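Exoglucanase A (Cellulomonas fimi, PDB 7CBD) hydrolyses, through this family 6 catalytic domain, 1,4-beta-glucosidic linkages of cellulose with inversion of anomeric configuration, releasing cellobiose from non-reducing chain ends. Local coordinates at residues A27-Q32 / A37-M42; L154-S159 / D202-P207; P407-P410 / W415-E418. All blocks are in the same frame, centred on the assembly; numbering follows the deposited sequence. Where two conformers were deposited one is given.

Contact 1 (A27-Q32 / A37-M42); sequences AAAGRQ and ALAAKM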
loop_
_atom_site.group_PDB
_atom_site.type_symbol
_atom_site.label_atom_id
_atom_site.label_comp_id
_atom_site.label_asym_id
_atom_site.label_seq_id
_atom_site.Cartn_x
_atom_site.Cartn_y
_atom_site.Cartn_z
ATOM N N ALA A 27 -13.211 -10.723 15.110
ATOM C CA ALA A 27 -14.209 -10.004 15.893
ATOM C C ALA A 27 -15.250 -9.364 14.984
ATOM O O ALA A 27 -16.455 -9.422 15.262
ATOM C CB ALA A 27 -13.533 -8.963 16.786
ATOM N N ALA A 28 -14.804 -8.765 13.875
ATOM C CA ALA A 28 -15.744 -8.226 12.899
ATOM C C ALA A 28 -16.659 -9.317 12.358
ATOM O O ALA A 28 -17.860 -9.087 12.162
ATOM C CB ALA A 28 -14.990 -7.536 11.766
ATOM N N ALA A 29 -16.112 -10.512 12.120
ATOM C CA ALA A 29 -16.930 -11.620 11.631
ATOM C C ALA A 29 -18.002 -11.992 12.646
ATOM O O ALA A 29 -19.155 -12.250 12.278
ATOM C CB ALA A 29 -16.045 -12.828 11.318
ATOM N N GLY A 30 -17.639 -12.018 13.932
ATOM C CA GLY A 30 -18.614 -12.303 14.969
ATOM C C GLY A 30 -19.757 -11.309 14.985
ATOM O O GLY A 30 -20.904 -11.677 15.252
ATOM N N ARG A 31 -19.467 -10.043 14.678
ATOM C CA ARG A 31 -20.508 -9.026 14.640
ATOM C C ARG A 31 -21.402 -9.156 13.418
ATOM O O ARG A 31 -22.418 -8.457 13.341
ATOM C CB ARG A 31 -19.893 -7.629 14.735
ATOM C CG ARG A 31 -19.210 -7.377 16.067
ATOM C CD ARG A 31 -18.791 -5.929 16.243
ATOM N NE ARG A 31 -17.694 -5.528 15.356
ATOM C CZ ARG A 31 -16.400 -5.635 15.654
ATOM N NH1 ARG A 31 -15.482 -5.204 14.799
ATOM N NH2 ARG A 31 -16.020 -6.175 16.800
ATOM N N GLN A 32 -21.063 -10.045 12.482
ATOM C CA GLN A 32 -21.922 -10.371 11.352
ATOM C C GLN A 32 -22.724 -11.648 11.583
ATOM O O GLN A 32 -23.054 -12.358 10.626
ATOM C CB GLN A 32 -21.116 -10.443 10.053
ATOM C CG GLN A 32 -20.512 -9.100 9.654
ATOM C CD GLN A 32 -21.559 -8.009 9.500
ATOM O OE1 GLN A 32 -22.683 -8.265 9.056
ATOM N NE2 GLN A 32 -21.193 -6.783 9.865
ATOM N N ALA A 37 -23.139 -15.799 5.907
ATOM C CA ALA A 37 -22.298 -15.955 4.724
ATOM C C ALA A 37 -21.214 -14.886 4.687
ATOM O O ALA A 37 -20.071 -15.162 4.307
ATOM C CB ALA A 37 -23.145 -15.900 3.455
ATOM N N LEU A 38 -21.553 -13.658 5.074
ATOM C CA LEU A 38 -20.549 -12.605 5.123
ATOM C C LEU A 38 -19.537 -12.878 6.227
ATOM O O LEU A 38 -18.329 -12.701 6.028
ATOM C CB LEU A 38 -21.239 -11.261 5.337
ATOM C CG LEU A 38 -20.320 -10.055 5.501
ATOM C CD1 LEU A 38 -19.523 -9.866 4.218
ATOM C CD2 LEU A 38 -21.150 -8.826 5.829
ATOM N N ALA A 39 -20.008 -13.335 7.391
ATOM C CA ALA A 39 -19.093 -13.721 8.461
ATOM C C ALA A 39 -18.087 -14.762 7.984
ATOM O O ALA A 39 -16.902 -14.689 8.322
ATOM C CB ALA A 39 -19.881 -14.242 9.664
ATOM N N ALA A 40 -18.547 -15.749 7.206
ATOM C CA ALA A 40 -17.650 -16.799 6.725
ATOM C C ALA A 40 -16.570 -16.233 5.804
ATOM O O ALA A 40 -15.409 -16.665 5.852
ATOM C CB ALA A 40 -18.460 -17.891 6.020
ATOM N N LYS A 41 -16.936 -15.272 4.950
ATOM C CA LYS A 41 -15.942 -14.625 4.095
ATOM C C LYS A 41 -14.930 -13.842 4.922
ATOM O O LYS A 41 -13.725 -13.877 4.644
ATOM C CB LYS A 41 -16.633 -13.683 3.112
ATOM C CG LYS A 41 -17.480 -14.360 2.047
ATOM C CD LYS A 41 -18.140 -13.281 1.193
ATOM C CE LYS A 41 -18.774 -13.820 -0.071
ATOM N NZ LYS A 41 -19.273 -12.695 -0.916
ATOM N N MET A 42 -15.405 -13.126 5.945
ATOM C CA MET A 42 -14.487 -12.416 6.830
ATOM C C MET A 42 -13.514 -13.378 7.500
ATOM O O MET A 42 -12.323 -13.076 7.621
ATOM C CB MET A 42 -15.264 -11.607 7.868
ATOM C CG MET A 42 -16.077 -10.477 7.270
ATOM S SD MET A 42 -16.868 -9.491 8.558
ATOM C CE MET A 42 -17.455 -8.096 7.601
#
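A29 and A39 bring the two backbones to a CA–CA separation of 4.4 Å, where segment 27-32, on helix 19-30, meets the early turns of helix 36-45, which runs back in roughly the opposite direction. Such close approach works because small residues face each other here. The methyl of A39 sits against backbone carbonyls of the first segment: its CB lies 3.4 Å from A29 O and also rests near the carbonyl oxygen of Q32. In return, the CB of A29 packs on M42 CB at 3.7 Å. No hydrogen bond crosses the interface; what holds it is mostly apolar packing, with methyl groups laid against backbone atoms.

The two helices form a hairpin joined by a short linker on the periphery of the glycoside hydrolase family 6 catalytic domain, ahead of the first long parallel strands of its beta/alpha barrel. Helix 417-425 comes back to pack on this pair, with V421 touching Q32 and V424 touching L38.

M42 reaches along the seam with its chain extended beyond CG (chi2 -176°). The sulfur therefore lies over the backbone of the first helix, SD 3.7 Å from A29 CA and 3.8 Å from A28 O, and the terminal methyl CE carries on to Q32 CG at 3.8 Å. The side chains of Q32 and M42 cross at a slant. In Q32, chi1 (-65°) sets CG against both CE and SD of the methionine, and a bend at chi2 (-57°) then brings the amide to L38, whose CD2 branch meets Q32 OE1 at 3.6 Å.

Contact 2 (L154-S159 / D202-P207); sequences LTTNIS and DSNAGP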
loop_
_atom_site.group_PDB
_atom_site.type_symbol
_atom_site.label_atom_id
_atom_site.label_comp_id
_atom_site.label_asym_id
_atom_site.label_seq_id
_atom_site.Cartn_x
_atom_site.Cartn_y
_atom_site.Cartn_z
ATOM N N LEU A 154 8.368 14.907 -4.232
ATOM C CA LEU A 154 9.407 15.873 -4.557
ATOM C C LEU A 154 9.438 16.230 -6.035
ATOM O O LEU A 154 10.073 17.226 -6.401
ATOM C CB LEU A 154 10.774 15.370 -4.073
ATOM C CG LEU A 154 10.831 14.929 -2.601
ATOM C CD1 LEU A 154 12.268 14.630 -2.198
ATOM C CD2 LEU A 154 10.187 15.939 -1.650
ATOM N N THR A 155 8.765 15.451 -6.885
ATOM C CA THR A 155 8.706 15.720 -8.315
ATOM C C THR A 155 7.308 16.054 -8.814
ATOM O O THR A 155 7.158 16.401 -9.991
ATOM C CB THR A 155 9.207 14.501 -9.093
ATOM O OG1 THR A 155 8.532 13.338 -8.595
ATOM C CG2 THR A 155 10.708 14.330 -8.918
ATOM N N THR A 156 6.288 15.942 -7.976
ATOM C CA THR A 156 4.925 16.271 -8.355
ATOM C C THR A 156 4.291 17.341 -7.484
ATOM O O THR A 156 3.421 18.071 -7.961
ATOM C CB THR A 156 4.036 15.024 -8.275
ATOM O OG1 THR A 156 4.068 14.502 -6.938
ATOM C CG2 THR A 156 4.497 13.958 -9.268
ATOM N N ASN A 157 4.689 17.441 -6.219
ATOM C CA ASN A 157 4.010 18.279 -5.241
ATOM C C ASN A 157 4.948 19.294 -4.608
ATOM O O ASN A 157 4.658 19.804 -3.526
ATOM C CB ASN A 157 3.358 17.403 -4.175
ATOM C CG ASN A 157 2.275 16.534 -4.748
ATOM O OD1 ASN A 157 1.574 16.944 -5.682
ATOM N ND2 ASN A 157 2.135 15.322 -4.217
ATOM N N ILE A 158 6.058 19.610 -5.281
ATOM C CA ILE A 158 7.067 20.499 -4.718
ATOM C C ILE A 158 6.600 21.946 -4.680
ATOM O O ILE A 158 7.278 22.788 -4.086
ATOM C CB ILE A 158 8.435 20.272 -5.409
ATOM C CG1 ILE A 158 9.608 20.674 -4.506
ATOM C CG2 ILE A 158 8.505 21.026 -6.730
ATOM C CD1 ILE A 158 9.745 19.816 -3.276
ATOM N N SER A 159 5.443 22.254 -5.284
ATOM C CA SER A 159 4.854 23.583 -5.155
ATOM C C SER A 159 4.293 23.826 -3.763
ATOM O O SER A 159 4.013 24.979 -3.416
ATOM C CB SER A 159 3.755 23.806 -6.201
ATOM O OG SER A 159 2.692 22.877 -6.049
ATOM N N ASP A 202 3.987 10.318 -18.182
ATOM C CA ASP A 202 5.415 10.393 -18.495
ATOM C C ASP A 202 6.092 11.539 -17.749
ATOM O O ASP A 202 7.226 11.399 -17.267
ATOM C CB ASP A 202 5.621 10.609 -19.996
ATOM C CG ASP A 202 5.391 9.361 -20.820
ATOM O OD1 ASP A 202 5.191 8.275 -20.246
ATOM O OD2 ASP A 202 5.432 9.471 -22.064
ATOM N N SER A 203 5.421 12.684 -17.649
ATOM C CA SER A 203 6.028 13.844 -17.007
ATOM C C SER A 203 6.236 13.651 -15.508
ATOM O O SER A 203 6.983 14.424 -14.899
ATOM C CB SER A 203 5.151 15.065 -17.239
ATOM O OG SER A 203 3.814 14.731 -16.936
ATOM N N ASN A 204 5.580 12.663 -14.898
ATOM C CA ASN A 204 5.803 12.330 -13.497
ATOM C C ASN A 204 6.635 11.067 -13.319
ATOM O O ASN A 204 7.509 11.019 -12.448
ATOM C CB ASN A 204 4.466 12.159 -12.768
ATOM C CG ASN A 204 3.714 13.475 -12.605
ATOM O OD1 ASN A 204 4.240 14.552 -12.889
ATOM N ND2 ASN A 204 2.471 13.390 -12.136
ATOM N N ALA A 205 6.393 10.051 -14.149
ATOM C CA ALA A 205 7.113 8.789 -14.024
ATOM C C ALA A 205 8.604 8.977 -14.263
ATOM O O ALA A 205 9.434 8.438 -13.522
ATOM C CB ALA A 205 6.537 7.781 -15.017
ATOM N N GLY A 206 8.962 9.722 -15.306
ATOM C CA GLY A 206 10.345 9.903 -15.678
ATOM C C GLY A 206 11.178 10.553 -14.590
ATOM O O GLY A 206 12.196 10.007 -14.148
ATOM N N PRO A 207 10.780 11.752 -14.155
ATOM C CA PRO A 207 11.527 12.405 -13.070
ATOM C C PRO A 207 11.556 11.589 -11.792
ATOM O O PRO A 207 12.551 11.633 -11.056
ATOM C CB PRO A 207 10.790 13.737 -12.888
ATOM C CG PRO A 207 10.210 14.012 -14.246
ATOM C CD PRO A 207 9.799 12.666 -14.773
HETATM O O HOH W 1 7.015 16.170 -13.009
HETATM O O HOH W 2 7.225 12.875 -10.764
#
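T156 and N204 meet where two helical pieces come together at the surface of the family 6 beta/alpha barrel: the short, weakly bonded turn 153-156 after strand 141-146, and the start of helix 202-218 after strand 187-192. The apolar contacts are few. T156 puts its CG2 methyl squarely over the flat amide of N204, 3.5 Å from CG and nearly as close to ND2, the two side chains crossing at about a right angle. T155 CG2 lies beside the ring of P207, 4.0 Å from its CB.

The amide of N204 and the hydroxyl of T156 are held mainly from outside the two segments. N204 ND2 is bonded to W198 O, which holds the amide beneath the methyl, while T156 OG1 is bonded to P152 O and W198 NE1. T156 is also near the predicted proton donor, D149, about 8 Å away between side chains.

Direct hydrogen bonds across the contact are absent, so two waters bridge the segments. One lies 3.0 Å from T155 O and 2.6 Å from S203 O, probably not donating to both at once, since other acceptors compete for its protons. The second joins the T155 hydroxyl, itself also bonded to P152 O and S208 OG, to N204 O; its 2.5 Å to N204 O is unusually short and the exact value doubtful.

Contact 3 (P407-P410 / W415-E418); sequences PNAP and WFEE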
loop_
_atom_site.group_PDB
_atom_site.type_symbol
_atom_site.label_atom_id
_atom_site.label_comp_id
_atom_site.label_asym_id
_atom_site.label_seq_id
_atom_site.Cartn_x
_atom_site.Cartn_y
_atom_site.Cartn_z
ATOM N N PRO A 407 -17.957 8.116 5.171
ATOM C CA PRO A 407 -18.221 8.846 6.417
ATOM C C PRO A 407 -18.015 7.965 7.637
ATOM O O PRO A 407 -17.908 6.740 7.553
ATOM C CB PRO A 407 -19.697 9.249 6.305
ATOM C CG PRO A 407 -20.044 9.093 4.879
ATOM C CD PRO A 407 -19.172 7.988 4.353
ATOM N N ASN A 408 -17.996 8.623 8.796
ATOM C CA ASN A 408 -17.873 7.947 10.089
ATOM C C ASN A 408 -16.574 7.156 10.210
ATOM O O ASN A 408 -16.537 6.074 10.794
ATOM C CB ASN A 408 -19.103 7.094 10.408
ATOM C CG ASN A 408 -20.333 7.936 10.624
ATOM O OD1 ASN A 408 -20.308 8.880 11.413
ATOM N ND2 ASN A 408 -21.414 7.613 9.922
ATOM N N ALA A 409 -15.489 7.717 9.665
ATOM C CA ALA A 409 -14.189 7.049 9.652
ATOM C C ALA A 409 -13.405 7.378 10.916
ATOM O O ALA A 409 -13.317 8.554 11.290
ATOM C CB ALA A 409 -13.381 7.506 8.450
ATOM N N PRO A 410 -12.793 6.393 11.566
ATOM C CA PRO A 410 -11.938 6.664 12.726
ATOM C C PRO A 410 -10.528 7.046 12.278
ATOM O O PRO A 410 -10.227 7.121 11.089
ATOM C CB PRO A 410 -11.935 5.319 13.451
ATOM C CG PRO A 410 -12.004 4.318 12.351
ATOM C CD PRO A 410 -12.883 4.949 11.275
ATOM N N TRP A 415 -10.014 0.366 13.535
ATOM C CA TRP A 415 -10.941 -0.501 12.817
ATOM C C TRP A 415 -12.125 0.297 12.289
ATOM O O TRP A 415 -12.772 1.043 13.033
ATOM C CB TRP A 415 -11.445 -1.622 13.722
ATOM C CG TRP A 415 -12.166 -2.631 12.921
ATOM C CD1 TRP A 415 -13.520 -2.781 12.805
ATOM C CD2 TRP A 415 -11.575 -3.598 12.053
ATOM N NE1 TRP A 415 -13.804 -3.799 11.931
ATOM C CE2 TRP A 415 -12.627 -4.315 11.454
ATOM C CE3 TRP A 415 -10.253 -3.937 11.731
ATOM C CZ2 TRP A 415 -12.403 -5.346 10.558
ATOM C CZ3 TRP A 415 -10.037 -4.966 10.838
ATOM C CH2 TRP A 415 -11.108 -5.660 10.265
ATOM N N PHE A 416 -12.422 0.123 11.006
ATOM C CA PHE A 416 -13.463 0.878 10.314
ATOM C C PHE A 416 -14.552 -0.117 9.919
ATOM O O PHE A 416 -14.487 -0.746 8.861
ATOM C CB PHE A 416 -12.838 1.563 9.102
ATOM C CG PHE A 416 -13.679 2.659 8.498
ATOM C CD1 PHE A 416 -13.119 3.516 7.565
ATOM C CD2 PHE A 416 -15.015 2.838 8.844
ATOM C CE1 PHE A 416 -13.866 4.523 6.984
ATOM C CE2 PHE A 416 -15.772 3.857 8.262
ATOM C CZ PHE A 416 -15.198 4.698 7.336
ATOM N N GLU A 417 -15.575 -0.224 10.773
ATOM C CA GLU A 417 -16.554 -1.305 10.682
ATOM C C GLU A 417 -17.248 -1.350 9.324
ATOM O O GLU A 417 -17.258 -2.390 8.652
ATOM C CB GLU A 417 -17.584 -1.145 11.797
ATOM C CG GLU A 417 -18.534 -2.329 11.937
ATOM C CD GLU A 417 -17.911 -3.502 12.673
ATOM O OE1 GLU A 417 -16.734 -3.395 13.077
ATOM O OE2 GLU A 417 -18.592 -4.533 12.854
ATOM N N GLU A 418 -17.847 -0.224 8.920
ATOM C CA GLU A 418 -18.619 -0.182 7.681
ATOM C C GLU A 418 -17.724 -0.398 6.475
ATOM O O GLU A 418 -18.112 -1.079 5.515
ATOM C CB GLU A 418 -19.330 1.165 7.556
ATOM C CG GLU A 418 -20.287 1.469 8.684
ATOM C CD GLU A 418 -19.704 2.430 9.689
ATOM O OE1 GLU A 418 -18.550 2.206 10.121
ATOM O OE2 GLU A 418 -20.402 3.408 10.035
HETATM O O HOH W 3 -17.103 3.632 11.811
#
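With CG anti to the nitrogen (chi1 -165°), F416 swings its ring back onto P407-P410, and N408 answers with a left-handed backbone (phi 61°) that turns the chain around the ring's far end. One face of the phenyl takes two CH-pi contacts: A409 CA stands 3.8 Å from the F416 ring centroid and P410 CD 3.9 Å from the same point, both offset from the centre. The A409 methyl is tight against the rim, its CB 3.4 Å from F416 CE1. At the edge, near the ring plane, P407 O approaches F416 CZ at 3.4 Å.

The chain doubles back from the loop 407-410 into the start of helix 417-425, the two directions 164° apart, with F416 at the N-cap position of that helix. The F416 side chain is about 7 Å from that of D371, a predicted catalytic aspartate of this domain. S374 OG hydrogen-bonds to A409 N, and S370 OG to P410 O.

Further along, P410 CG touches the carbonyl of W415, 3.4 Å from its O. One water donates to N408 O at 2.7 Å; its link to E418 OE1 is doubtful, because that side chain has two conformers.

Overall arrangement
Contacts 1 and 3 are neighbours on the same side of the chain's centre, their own centres 16 Å apart, and they join directly: R31 NH1 makes a salt bridge to E417 OE1 at 2.8 Å, and A28 CB packs on W415 CZ2 at 3.6 Å. The helix pair 19-30 and 36-45 is thus tied to the start of helix 417-425, next to the loop that packs on F416. Contact 2 stands apart, its centre 42 Å from that of contact 1 and 32 Å from that of contact 3. Contacts 2 and 3 each approach a different predicted catalytic aspartate, D149 through T156 and D371 through F416. Contact 1 lies away from both.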